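Side-chain contacts in dTDP-4-dehydrorhamnose reductase (Sulfolobus tokodaii, PDB 2GGS), which probably catalyses the NADPH-dependent reduction of dTDP-4-dehydrorhamnose to dTDP-L-rhamnose: residues 25-30 with 50-55; 58-63 with 198-203. All coordinates share one frame; numbering follows the deposited sequence.

Interaction 1. Residues 25-30 with 50-55; sequences EVIKVY and EDFIIK. With NDP (NADPH dihydro-nicotinamide-adenine-dinucleotide phosphate), chain C.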
ATOM      1  N   GLU A  25       2.573 -21.728   2.628  1.00 32.46           N
ATOM      2  CA  GLU A  25       2.567 -22.043   1.198  1.00 29.34           C
ATOM      3  C   GLU A  25       2.059 -20.827   0.398  1.00 28.82           C
ATOM      4  O   GLU A  25       0.948 -20.381   0.627  1.00 28.07           O
ATOM      5  CB  GLU A  25       1.646 -23.239   0.955  1.00 30.46           C
ATOM      6  CG  GLU A  25       1.459 -23.615  -0.486  1.00 28.61           C
ATOM      7  CD  GLU A  25       0.414 -24.731  -0.716  1.00 30.77           C
ATOM      8  OE1 GLU A  25      -0.197 -25.276   0.247  1.00 33.14           O
ATOM      9  OE2 GLU A  25       0.203 -25.066  -1.891  1.00 31.48           O
ATOM     10  N   VAL A  26       2.852 -20.317  -0.543  1.00 26.67           N
ATOM     11  CA  VAL A  26       2.551 -19.010  -1.151  1.00 25.29           C
ATOM     12  C   VAL A  26       2.317 -19.126  -2.650  1.00 24.66           C
ATOM     13  O   VAL A  26       3.068 -19.789  -3.354  1.00 24.68           O
ATOM     14  CB  VAL A  26       3.684 -17.968  -0.899  1.00 25.35           C
ATOM     15  CG1 VAL A  26       3.358 -16.651  -1.581  1.00 25.64           C
ATOM     16  CG2 VAL A  26       3.866 -17.726   0.589  1.00 26.88           C
ATOM     17  N   ILE A  27       1.235 -18.501  -3.110  1.00 21.59           N
ATOM     18  CA  ILE A  27       0.954 -18.358  -4.530  1.00 21.15           C
ATOM     19  C   ILE A  27       1.177 -16.902  -4.903  1.00 20.15           C
ATOM     20  O   ILE A  27       0.432 -16.020  -4.474  1.00 20.27           O
ATOM     21  CB  ILE A  27      -0.491 -18.782  -4.872  1.00 20.94           C
ATOM     22  CG1 ILE A  27      -0.748 -20.209  -4.358  1.00 23.49           C
ATOM     23  CG2 ILE A  27      -0.764 -18.618  -6.380  1.00 20.95           C
ATOM     24  CD1 ILE A  27      -2.202 -20.519  -4.238  1.00 25.63           C
ATOM     25  N   LYS A  28       2.205 -16.669  -5.699  1.00 19.35           N
ATOM     26  CA  LYS A  28       2.660 -15.306  -6.039  1.00 19.64           C
ATOM     27  C   LYS A  28       2.158 -14.906  -7.414  1.00 19.76           C
ATOM     28  O   LYS A  28       2.514 -15.572  -8.380  1.00 21.76           O
ATOM     29  CB  LYS A  28       4.201 -15.235  -6.021  1.00 20.10           C
ATOM     30  CG  LYS A  28       4.819 -15.645  -4.670  1.00 21.09           C
ATOM     31  CD  LYS A  28       6.328 -15.552  -4.681  1.00 21.63           C
ATOM     32  CE  LYS A  28       6.957 -16.714  -5.372  1.00 27.38           C
ATOM     33  NZ  LYS A  28       8.296 -16.907  -4.731  1.00 28.76           N
ATOM     34  N   VAL A  29       1.357 -13.836  -7.487  1.00 17.41           N
ATOM     35  CA  VAL A  29       0.814 -13.356  -8.784  1.00 17.60           C
ATOM     36  C   VAL A  29       1.479 -12.058  -9.239  1.00 17.24           C
ATOM     37  O   VAL A  29       1.597 -11.093  -8.465  1.00 16.35           O
ATOM     38  CB  VAL A  29      -0.747 -13.217  -8.729  1.00 17.13           C
ATOM     39  CG1 VAL A  29      -1.298 -12.401  -9.931  1.00 17.47           C
ATOM     40  CG2 VAL A  29      -1.407 -14.612  -8.721  1.00 19.70           C
ATOM     41  N   TYR A  30       1.887 -11.995 -10.516  1.00 16.08           N
ATOM     42  CA  TYR A  30       2.453 -10.793 -11.055  1.00 16.93           C
ATOM     43  C   TYR A  30       1.740 -10.586 -12.388  1.00 17.28           C
ATOM     44  O   TYR A  30       0.980 -11.456 -12.801  1.00 17.41           O
ATOM     45  CB  TYR A  30       3.958 -10.940 -11.263  1.00 17.06           C
ATOM     46  CG  TYR A  30       4.332 -11.988 -12.324  1.00 19.21           C
ATOM     47  CD1 TYR A  30       4.476 -11.624 -13.675  1.00 22.14           C
ATOM     48  CD2 TYR A  30       4.549 -13.310 -11.963  1.00 19.91           C
ATOM     49  CE1 TYR A  30       4.834 -12.584 -14.644  1.00 20.94           C
ATOM     50  CE2 TYR A  30       4.901 -14.271 -12.910  1.00 21.55           C
ATOM     51  CZ  TYR A  30       5.033 -13.898 -14.236  1.00 20.57           C
ATOM     52  OH  TYR A  30       5.371 -14.872 -15.153  1.00 22.80           O
ATOM     53  N   GLU A  50     -11.235 -14.976 -11.490  1.00 18.59           N
ATOM     54  CA  GLU A  50     -12.087 -15.823 -10.686  1.00 19.99           C
ATOM     55  C   GLU A  50     -11.728 -17.315 -10.826  1.00 19.91           C
ATOM     56  O   GLU A  50     -11.692 -18.049  -9.841  1.00 20.20           O
ATOM     57  CB  GLU A  50     -13.571 -15.574 -10.978  1.00 20.51           C
ATOM     58  CG  GLU A  50     -14.025 -14.136 -10.677  1.00 20.36           C
ATOM     59  CD  GLU A  50     -15.551 -13.952 -10.665  1.00 21.40           C
ATOM     60  OE1 GLU A  50     -16.292 -14.837 -10.210  1.00 25.57           O
ATOM     61  OE2 GLU A  50     -16.014 -12.915 -11.140  1.00 25.69           O
ATOM     62  N   ASP A  51     -11.445 -17.747 -12.053  1.00 20.21           N
ATOM     63  CA  ASP A  51     -11.057 -19.132 -12.310  1.00 20.81           C
ATOM     64  C   ASP A  51      -9.773 -19.472 -11.571  1.00 20.29           C
ATOM     65  O   ASP A  51      -9.649 -20.539 -10.992  1.00 21.00           O
ATOM     66  CB  ASP A  51     -10.794 -19.361 -13.805  1.00 21.91           C
ATOM     67  CG  ASP A  51     -10.525 -20.830 -14.108  1.00 25.98           C
ATOM     68  OD1 ASP A  51     -11.378 -21.667 -13.768  1.00 30.14           O
ATOM     69  OD2 ASP A  51      -9.444 -21.135 -14.629  1.00 33.01           O
ATOM     70  N   PHE A  52      -8.842 -18.530 -11.553  1.00 20.12           N
ATOM     71  CA  PHE A  52      -7.528 -18.751 -10.930  1.00 19.59           C
ATOM     72  C   PHE A  52      -7.712 -18.979  -9.442  1.00 19.78           C
ATOM     73  O   PHE A  52      -7.135 -19.920  -8.861  1.00 19.16           O
ATOM     74  CB  PHE A  52      -6.615 -17.550 -11.210  1.00 20.56           C
ATOM     75  CG  PHE A  52      -5.219 -17.738 -10.725  1.00 21.00           C
ATOM     76  CD1 PHE A  52      -4.274 -18.407 -11.504  1.00 23.24           C
ATOM     77  CD2 PHE A  52      -4.860 -17.314  -9.454  1.00 20.59           C
ATOM     78  CE1 PHE A  52      -2.965 -18.591 -11.030  1.00 21.58           C
ATOM     79  CE2 PHE A  52      -3.565 -17.535  -8.974  1.00 19.61           C
ATOM     80  CZ  PHE A  52      -2.632 -18.160  -9.745  1.00 21.08           C
ATOM     81  N   ILE A  53      -8.562 -18.144  -8.829  1.00 18.11           N
ATOM     82  CA  ILE A  53      -8.795 -18.235  -7.402  1.00 19.18           C
ATOM     83  C   ILE A  53      -9.455 -19.557  -7.048  1.00 19.52           C
ATOM     84  O   ILE A  53      -9.037 -20.229  -6.105  1.00 20.07           O
ATOM     85  CB  ILE A  53      -9.624 -17.015  -6.909  1.00 18.03           C
ATOM     86  CG1 ILE A  53      -8.726 -15.760  -6.909  1.00 17.96           C
ATOM     87  CG2 ILE A  53     -10.206 -17.258  -5.500  1.00 19.45           C
ATOM     88  CD1 ILE A  53      -9.468 -14.431  -6.766  1.00 18.06           C
ATOM     89  N   ILE A  54     -10.479 -19.915  -7.825  1.00 21.47           N
ATOM     90  CA  ILE A  54     -11.246 -21.125  -7.566  1.00 22.77           C
ATOM     91  C   ILE A  54     -10.389 -22.383  -7.785  1.00 23.91           C
ATOM     92  O   ILE A  54     -10.524 -23.356  -7.033  1.00 25.52           O
ATOM     93  CB  ILE A  54     -12.578 -21.132  -8.357  1.00 23.26           C
ATOM     94  CG1 ILE A  54     -13.468 -19.978  -7.855  1.00 22.21           C
ATOM     95  CG2 ILE A  54     -13.318 -22.492  -8.208  1.00 23.08           C
ATOM     96  CD1 ILE A  54     -14.566 -19.567  -8.774  1.00 22.43           C
ATOM     97  N   LYS A  55      -9.510 -22.342  -8.790  1.00 24.55           N
ATOM     98  CA  LYS A  55      -8.576 -23.450  -9.054  1.00 25.93           C
ATOM     99  C   LYS A  55      -7.465 -23.582  -7.993  1.00 25.52           C
ATOM    100  O   LYS A  55      -7.201 -24.684  -7.513  1.00 26.31           O
ATOM    101  CB  LYS A  55      -7.980 -23.369 -10.480  1.00 26.15           C
ATOM    102  CG  LYS A  55      -9.005 -23.531 -11.619  1.00 29.55           C
ATOM    103  CD  LYS A  55      -9.655 -24.941 -11.630  1.00 33.66           C
ATOM    104  CE  LYS A  55     -10.949 -24.990 -12.476  1.00 30.38           C
ATOM    105  NZ  LYS A  55     -10.742 -24.495 -13.862  1.00 32.42           N
TER
HETATM  106  PA  NDP C 900       3.500  -1.321  -6.289  1.00 16.18           P
HETATM  107  O1A NDP C 900       3.249  -0.239  -7.254  1.00 18.45           O
HETATM  108  O2A NDP C 900       4.933  -1.525  -5.969  1.00 14.52           O
HETATM  109  O5B NDP C 900       2.906  -2.700  -6.781  1.00 16.20           O
HETATM  110  C5B NDP C 900       1.698  -2.744  -7.519  1.00 14.63           C
HETATM  111  C4B NDP C 900       1.432  -4.207  -7.765  1.00 16.80           C
HETATM  112  O4B NDP C 900       0.145  -4.308  -8.379  1.00 15.43           O
HETATM  113  C3B NDP C 900       2.475  -4.870  -8.650  1.00 15.07           C
HETATM  114  O3B NDP C 900       2.747  -6.147  -8.136  1.00 17.01           O
HETATM  115  C2B NDP C 900       1.718  -4.982  -9.980  1.00 16.25           C
HETATM  116  O2B NDP C 900       2.202  -6.092 -10.673  1.00 15.10           O
HETATM  117  C1B NDP C 900       0.306  -5.215  -9.459  1.00 16.41           C
HETATM  118  N9A NDP C 900      -0.694  -4.921 -10.490  1.00 15.99           N
HETATM  119  C8A NDP C 900      -1.027  -3.699 -10.992  1.00 15.65           C
HETATM  120  N7A NDP C 900      -1.982  -3.876 -11.950  1.00 16.59           N
HETATM  121  C5A NDP C 900      -2.233  -5.193 -12.040  1.00 15.10           C
HETATM  122  C6A NDP C 900      -3.095  -5.939 -12.853  1.00 17.77           C
HETATM  123  N6A NDP C 900      -3.807  -5.328 -13.841  1.00 16.86           N
HETATM  124  N1A NDP C 900      -3.075  -7.298 -12.695  1.00 15.73           N
HETATM  125  C2A NDP C 900      -2.272  -7.957 -11.772  1.00 17.19           C
HETATM  126  N3A NDP C 900      -1.418  -7.217 -10.990  1.00 14.13           N
HETATM  127  C4A NDP C 900      -1.408  -5.872 -11.139  1.00 15.89           C
HETATM  128  O3  NDP C 900       2.554  -0.924  -5.033  1.00 14.66           O
HETATM  129  PN  NDP C 900       2.908  -1.081  -3.458  1.00 14.39           P
HETATM  130  O1N NDP C 900       3.514  -2.347  -3.112  1.00 13.68           O
HETATM  131  O2N NDP C 900       3.578   0.203  -3.153  1.00 13.49           O
HETATM  132  O5D NDP C 900       1.429  -0.964  -2.858  1.00 14.43           O
HETATM  133  C5D NDP C 900       0.790  -2.105  -2.293  1.00 14.92           C
HETATM  134  C4D NDP C 900      -0.633  -1.786  -1.852  1.00 15.81           C
HETATM  135  O4D NDP C 900      -0.575  -0.766  -0.882  1.00 16.04           O
HETATM  136  C3D NDP C 900      -1.544  -1.271  -2.963  1.00 16.27           C
HETATM  137  O3D NDP C 900      -2.816  -1.746  -2.614  1.00 16.77           O
HETATM  138  C2D NDP C 900      -1.492   0.229  -2.812  1.00 15.08           C
HETATM  139  O2D NDP C 900      -2.656   0.825  -3.359  1.00 16.63           O
HETATM  140  C1D NDP C 900      -1.416   0.324  -1.268  1.00 16.94           C
HETATM  141  N1N NDP C 900      -0.828   1.604  -0.854  1.00 21.41           N
HETATM  142  C2N NDP C 900       0.341   1.993  -1.451  1.00 30.72           C
HETATM  143  C3N NDP C 900       1.064   3.084  -0.991  1.00 33.95           C
HETATM  144  C7N NDP C 900       2.336   3.453  -1.683  1.00 33.79           C
HETATM  145  O7N NDP C 900       2.943   4.687  -1.373  1.00 38.93           O
HETATM  146  N7N NDP C 900       2.864   2.629  -2.585  1.00 39.81           N
HETATM  147  C4N NDP C 900       0.568   3.896   0.191  1.00 33.29           C
HETATM  148  C5N NDP C 900      -0.745   3.416   0.762  1.00 25.34           C
HETATM  149  C6N NDP C 900      -1.368   2.287   0.217  1.00 27.87           C
HETATM  150  P2B NDP C 900       3.241  -5.944 -11.958  1.00 16.67           P
HETATM  151  O1X NDP C 900       3.800  -7.306 -12.050  1.00 15.90           O
HETATM  152  O2X NDP C 900       4.248  -4.889 -11.649  1.00 16.79           O
HETATM  153  O3X NDP C 900       2.455  -5.524 -13.227  1.00 20.95           O
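Beside the apolar contact that Phe52 makes with Ile27 and Val29, the shortest side-chain polar bond is Lys55 NZ to Asp51 OD1, at 2.9 Å. It joins residues four apart along helix 46-56, a salt bridge one turn long, and uses the syn lone pair of OD1, the one facing OD2. The contact with strand 26-30 itself is apolar. Phe52 carries all of the helix's share: its CG lies anti to the backbone N (chi1 -175°), which sends the ring out from the helix towards the sheet. There the CE2-CZ side of the ring meets two methyls. Ile27 CG2 comes in at the ring edge, near its plane, 3.9 Å from Phe52 CZ. Val29 CG2 approaches obliquely, 3.6 Å from Phe52 CE2. Both residues point to the same face of the strand, being two apart, and Lys28 between them points away, which is the alternation expected of extended chain. The backbones stay well separated, with 10.2 Å between the CA atoms of Val29 and Phe52, and only about 100 Å² is buried in total, so the aromatic ring spans most of the gap. Leu4 of the neighbouring strand 3-6 also touches Ile27, Val29 and Phe52, extending the same apolar layer. The end of the strand reaches the cofactor: Tyr30 CB is 3.7 Å from O1X of the NADPH 2'-phosphate, and Asn31, Ser32 and Ser33, which follow directly, also bind NADPH. Strand core packed under a helix, with the adenosine-phosphate end of the dinucleotide met just past the strand's C-terminal end, is characteristic of the NADP-binding Rossmann fold.

Interaction 2. Residues 58-63 with 198-203; sequences PDVIIN and ELRKTG
Across this contact the backbones keep their distance, the CA atoms of Val60 and Arg200 being 9.7 Å apart. Strand 60-63 lies inside the parallel sheet of the Rossmann fold, between strands 3-6 and 101-107, whereas residues 198-203 carry the chain out of helix 186-199 towards the outermost strand, 203-206. The turn at the helix end is a Schellman motif: Arg200 takes a positive phi (52°, with psi 36°) and two bonds run back into the last helical turn. Helix 186-199 covers the face of the sheet to which Val60 and Ile62 belong; Ile62 packs on its Ile193 and Leu197, while Val60 sits at the beginning of the strand, where the long arm of Arg200 arrives. The CB bond of Arg200 starts out across the line to the strand, and the bend at chi2 (-136°) turns the rest of the arm back, bringing the guanidinium to Val60. Val60 CG2 meets the guanidinium obliquely, 3.7 Å from Arg200 NH2 and 4.1 Å from Arg200 NH1. About 78 Å² is buried in all. Asp59 forms no ion pair here, its OD1 lying 6.1 Å from Arg200 NH2. Its backbone takes part instead: at 4.3 Å, Asp59 O is too far from Arg200 NH2 for a direct bond, and a single water closes the gap, donating to Asp59 O at 2.8 Å and accepting from Arg200 NH2 at 2.7 Å.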
ATOM      1  N   PRO A  58      -6.680 -20.718  -2.518  1.00 21.34           N
ATOM      2  CA  PRO A  58      -5.979 -20.140  -1.343  1.00 20.46           C
ATOM      3  C   PRO A  58      -6.831 -20.133  -0.089  1.00 20.67           C
ATOM      4  O   PRO A  58      -8.028 -19.859  -0.169  1.00 21.44           O
ATOM      5  CB  PRO A  58      -5.639 -18.715  -1.816  1.00 20.64           C
ATOM      6  CG  PRO A  58      -6.750 -18.385  -2.840  1.00 20.22           C
ATOM      7  CD  PRO A  58      -6.878 -19.735  -3.593  1.00 20.63           C
ATOM      8  N   ASP A  59      -6.228 -20.416   1.062  1.00 19.36           N
ATOM      9  CA  ASP A  59      -6.918 -20.286   2.345  1.00 20.91           C
ATOM     10  C   ASP A  59      -7.092 -18.807   2.623  1.00 20.59           C
ATOM     11  O   ASP A  59      -8.072 -18.379   3.239  1.00 21.29           O
ATOM     12  CB  ASP A  59      -6.096 -20.909   3.473  1.00 21.50           C
ATOM     13  CG  ASP A  59      -5.915 -22.405   3.302  1.00 24.92           C
ATOM     14  OD1 ASP A  59      -6.914 -23.139   3.192  1.00 25.29           O
ATOM     15  OD2 ASP A  59      -4.770 -22.861   3.289  1.00 26.58           O
ATOM     16  N   VAL A  60      -6.100 -18.046   2.152  1.00 20.69           N
ATOM     17  CA  VAL A  60      -5.966 -16.625   2.423  1.00 19.26           C
ATOM     18  C   VAL A  60      -5.628 -15.889   1.104  1.00 17.14           C
ATOM     19  O   VAL A  60      -4.829 -16.362   0.296  1.00 17.74           O
ATOM     20  CB  VAL A  60      -4.871 -16.363   3.499  1.00 18.95           C
ATOM     21  CG1 VAL A  60      -4.608 -14.871   3.661  1.00 20.34           C
ATOM     22  CG2 VAL A  60      -5.309 -16.986   4.832  1.00 19.52           C
ATOM     23  N   ILE A  61      -6.267 -14.745   0.876  1.00 17.30           N
ATOM     24  CA  ILE A  61      -5.898 -13.929  -0.261  1.00 16.14           C
ATOM     25  C   ILE A  61      -5.461 -12.578   0.320  1.00 16.19           C
ATOM     26  O   ILE A  61      -6.245 -11.956   1.004  1.00 15.45           O
ATOM     27  CB  ILE A  61      -7.086 -13.700  -1.227  1.00 16.74           C
ATOM     28  CG1 ILE A  61      -7.534 -15.043  -1.829  1.00 17.04           C
ATOM     29  CG2 ILE A  61      -6.708 -12.721  -2.364  1.00 16.57           C
ATOM     30  CD1 ILE A  61      -8.933 -14.990  -2.354  1.00 20.82           C
ATOM     31  N   ILE A  62      -4.251 -12.133  -0.005  1.00 14.88           N
ATOM     32  CA  ILE A  62      -3.835 -10.763   0.329  1.00 15.47           C
ATOM     33  C   ILE A  62      -3.807  -9.945  -0.971  1.00 14.72           C
ATOM     34  O   ILE A  62      -2.980 -10.228  -1.864  1.00 14.80           O
ATOM     35  CB  ILE A  62      -2.449 -10.733   0.999  1.00 14.65           C
ATOM     36  CG1 ILE A  62      -2.422 -11.558   2.299  1.00 17.01           C
ATOM     37  CG2 ILE A  62      -2.071  -9.280   1.348  1.00 14.09           C
ATOM     38  CD1 ILE A  62      -0.981 -11.822   2.815  1.00 17.53           C
ATOM     39  N   ASN A  63      -4.747  -8.994  -1.100  1.00 13.60           N
ATOM     40  CA  ASN A  63      -4.861  -8.194  -2.336  1.00 13.97           C
ATOM     41  C   ASN A  63      -4.013  -6.932  -2.247  1.00 14.17           C
ATOM     42  O   ASN A  63      -4.480  -5.905  -1.703  1.00 14.56           O
ATOM     43  CB  ASN A  63      -6.311  -7.806  -2.624  1.00 15.35           C
ATOM     44  CG  ASN A  63      -6.428  -7.078  -3.942  1.00 14.92           C
ATOM     45  OD1 ASN A  63      -5.729  -7.449  -4.891  1.00 18.15           O
ATOM     46  ND2 ASN A  63      -7.239  -6.011  -3.998  1.00 14.71           N
ATOM     47  N   GLU A 198      -2.266 -14.589  11.225  1.00 30.99           N
ATOM     48  CA  GLU A 198      -2.368 -15.610  12.252  1.00 33.38           C
ATOM     49  C   GLU A 198      -3.606 -15.344  13.080  1.00 32.84           C
ATOM     50  O   GLU A 198      -4.304 -16.280  13.435  1.00 33.78           O
ATOM     51  CB  GLU A 198      -1.099 -15.694  13.166  1.00 33.47           C
ATOM     52  CG  GLU A 198       0.015 -14.635  12.950  1.00 35.72           C
ATOM     53  CD  GLU A 198       0.678 -14.089  14.264  1.00 35.76           C
ATOM     54  OE1 GLU A 198       1.916 -14.308  14.458  1.00 37.81           O
ATOM     55  OE2 GLU A 198      -0.017 -13.407  15.079  1.00 35.55           O
ATOM     56  N   LEU A 199      -3.881 -14.062  13.353  1.00 31.95           N
ATOM     57  CA  LEU A 199      -4.989 -13.627  14.214  1.00 30.96           C
ATOM     58  C   LEU A 199      -6.377 -13.676  13.581  1.00 31.27           C
ATOM     59  O   LEU A 199      -7.375 -13.608  14.300  1.00 31.49           O
ATOM     60  CB  LEU A 199      -4.726 -12.219  14.762  1.00 30.37           C
ATOM     61  CG  LEU A 199      -3.499 -12.052  15.661  1.00 30.34           C
ATOM     62  CD1 LEU A 199      -3.247 -10.602  15.960  1.00 29.75           C
ATOM     63  CD2 LEU A 199      -3.612 -12.865  16.958  1.00 31.24           C
ATOM     64  N   ARG A 200      -6.456 -13.777  12.254  1.00 31.11           N
ATOM     65  CA  ARG A 200      -7.752 -13.764  11.542  1.00 31.86           C
ATOM     66  C   ARG A 200      -8.644 -12.569  11.915  1.00 31.44           C
ATOM     67  O   ARG A 200      -9.865 -12.670  11.982  1.00 30.38           O
ATOM     68  CB  ARG A 200      -8.511 -15.108  11.660  1.00 32.87           C
ATOM     69  CG  ARG A 200      -8.018 -16.144  10.684  1.00 34.92           C
ATOM     70  CD  ARG A 200      -9.162 -16.910   9.999  1.00 40.91           C
ATOM     71  NE  ARG A 200      -8.705 -17.838   8.942  1.00 43.61           N
ATOM     72  CZ  ARG A 200      -7.484 -17.859   8.390  1.00 45.55           C
ATOM     73  NH1 ARG A 200      -6.539 -17.001   8.760  1.00 47.65           N
ATOM     74  NH2 ARG A 200      -7.196 -18.750   7.452  1.00 48.66           N
ATOM     75  N   LYS A 201      -8.000 -11.422  12.145  1.00 31.14           N
ATOM     76  CA  LYS A 201      -8.698 -10.153  12.305  1.00 30.77           C
ATOM     77  C   LYS A 201      -9.619  -9.828  11.117  1.00 29.97           C
ATOM     78  O   LYS A 201      -9.295 -10.146   9.977  1.00 30.03           O
ATOM     79  CB  LYS A 201      -7.675  -9.035  12.471  1.00 31.60           C
ATOM     80  CG  LYS A 201      -7.284  -8.776  13.897  1.00 35.14           C
ATOM     81  CD  LYS A 201      -7.429  -7.296  14.227  1.00 38.82           C
ATOM     82  CE  LYS A 201      -8.899  -6.960  14.432  1.00 38.27           C
ATOM     83  NZ  LYS A 201      -9.160  -5.724  15.182  1.00 39.12           N
ATOM     84  N   THR A 202     -10.758  -9.200  11.410  1.00 29.06           N
ATOM     85  CA  THR A 202     -11.738  -8.756  10.410  1.00 28.04           C
ATOM     86  C   THR A 202     -12.061  -7.281  10.662  1.00 26.66           C
ATOM     87  O   THR A 202     -11.678  -6.733  11.713  1.00 25.90           O
ATOM     88  CB  THR A 202     -13.035  -9.631  10.389  1.00 28.36           C
ATOM     89  OG1 THR A 202     -13.738  -9.512  11.636  1.00 31.46           O
ATOM     90  CG2 THR A 202     -12.724 -11.106  10.132  1.00 29.42           C
ATOM     91  N   GLY A 203     -12.724  -6.626   9.701  1.00 24.28           N
ATOM     92  CA  GLY A 203     -13.089  -5.211   9.827  1.00 22.87           C
ATOM     93  C   GLY A 203     -12.123  -4.297   9.087  1.00 21.72           C
ATOM     94  O   GLY A 203     -11.693  -4.621   7.977  1.00 20.81           O
TER
HETATM   95  O   HOH W   1      -8.945 -19.547   5.588  1.00 33.30           O

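Interactions 1 and 2 follow one another along the chain and have centres 14 Å apart, on the same side of the molecule's centre. Both rest on the seven-stranded parallel sheet, and helix 46-56 of interaction 1 leads directly into strand 60-63 of interaction 2. They touch at this junction, where Ile53 O is 3.3 Å from Pro58 CD and Ile53 CG2 is 4.1 Å from Ile61 CD1. Since Ile61 faces helix 46-56 and its neighbours Val60 and Ile62 face the other way, towards helix 186-199, the two contacts lie on opposite faces of the sheet. Together they sample both helical layers of the Rossmann sandwich; strands 26-30 and 60-63 run on towards NADPH-binding Asn31 and Ala66.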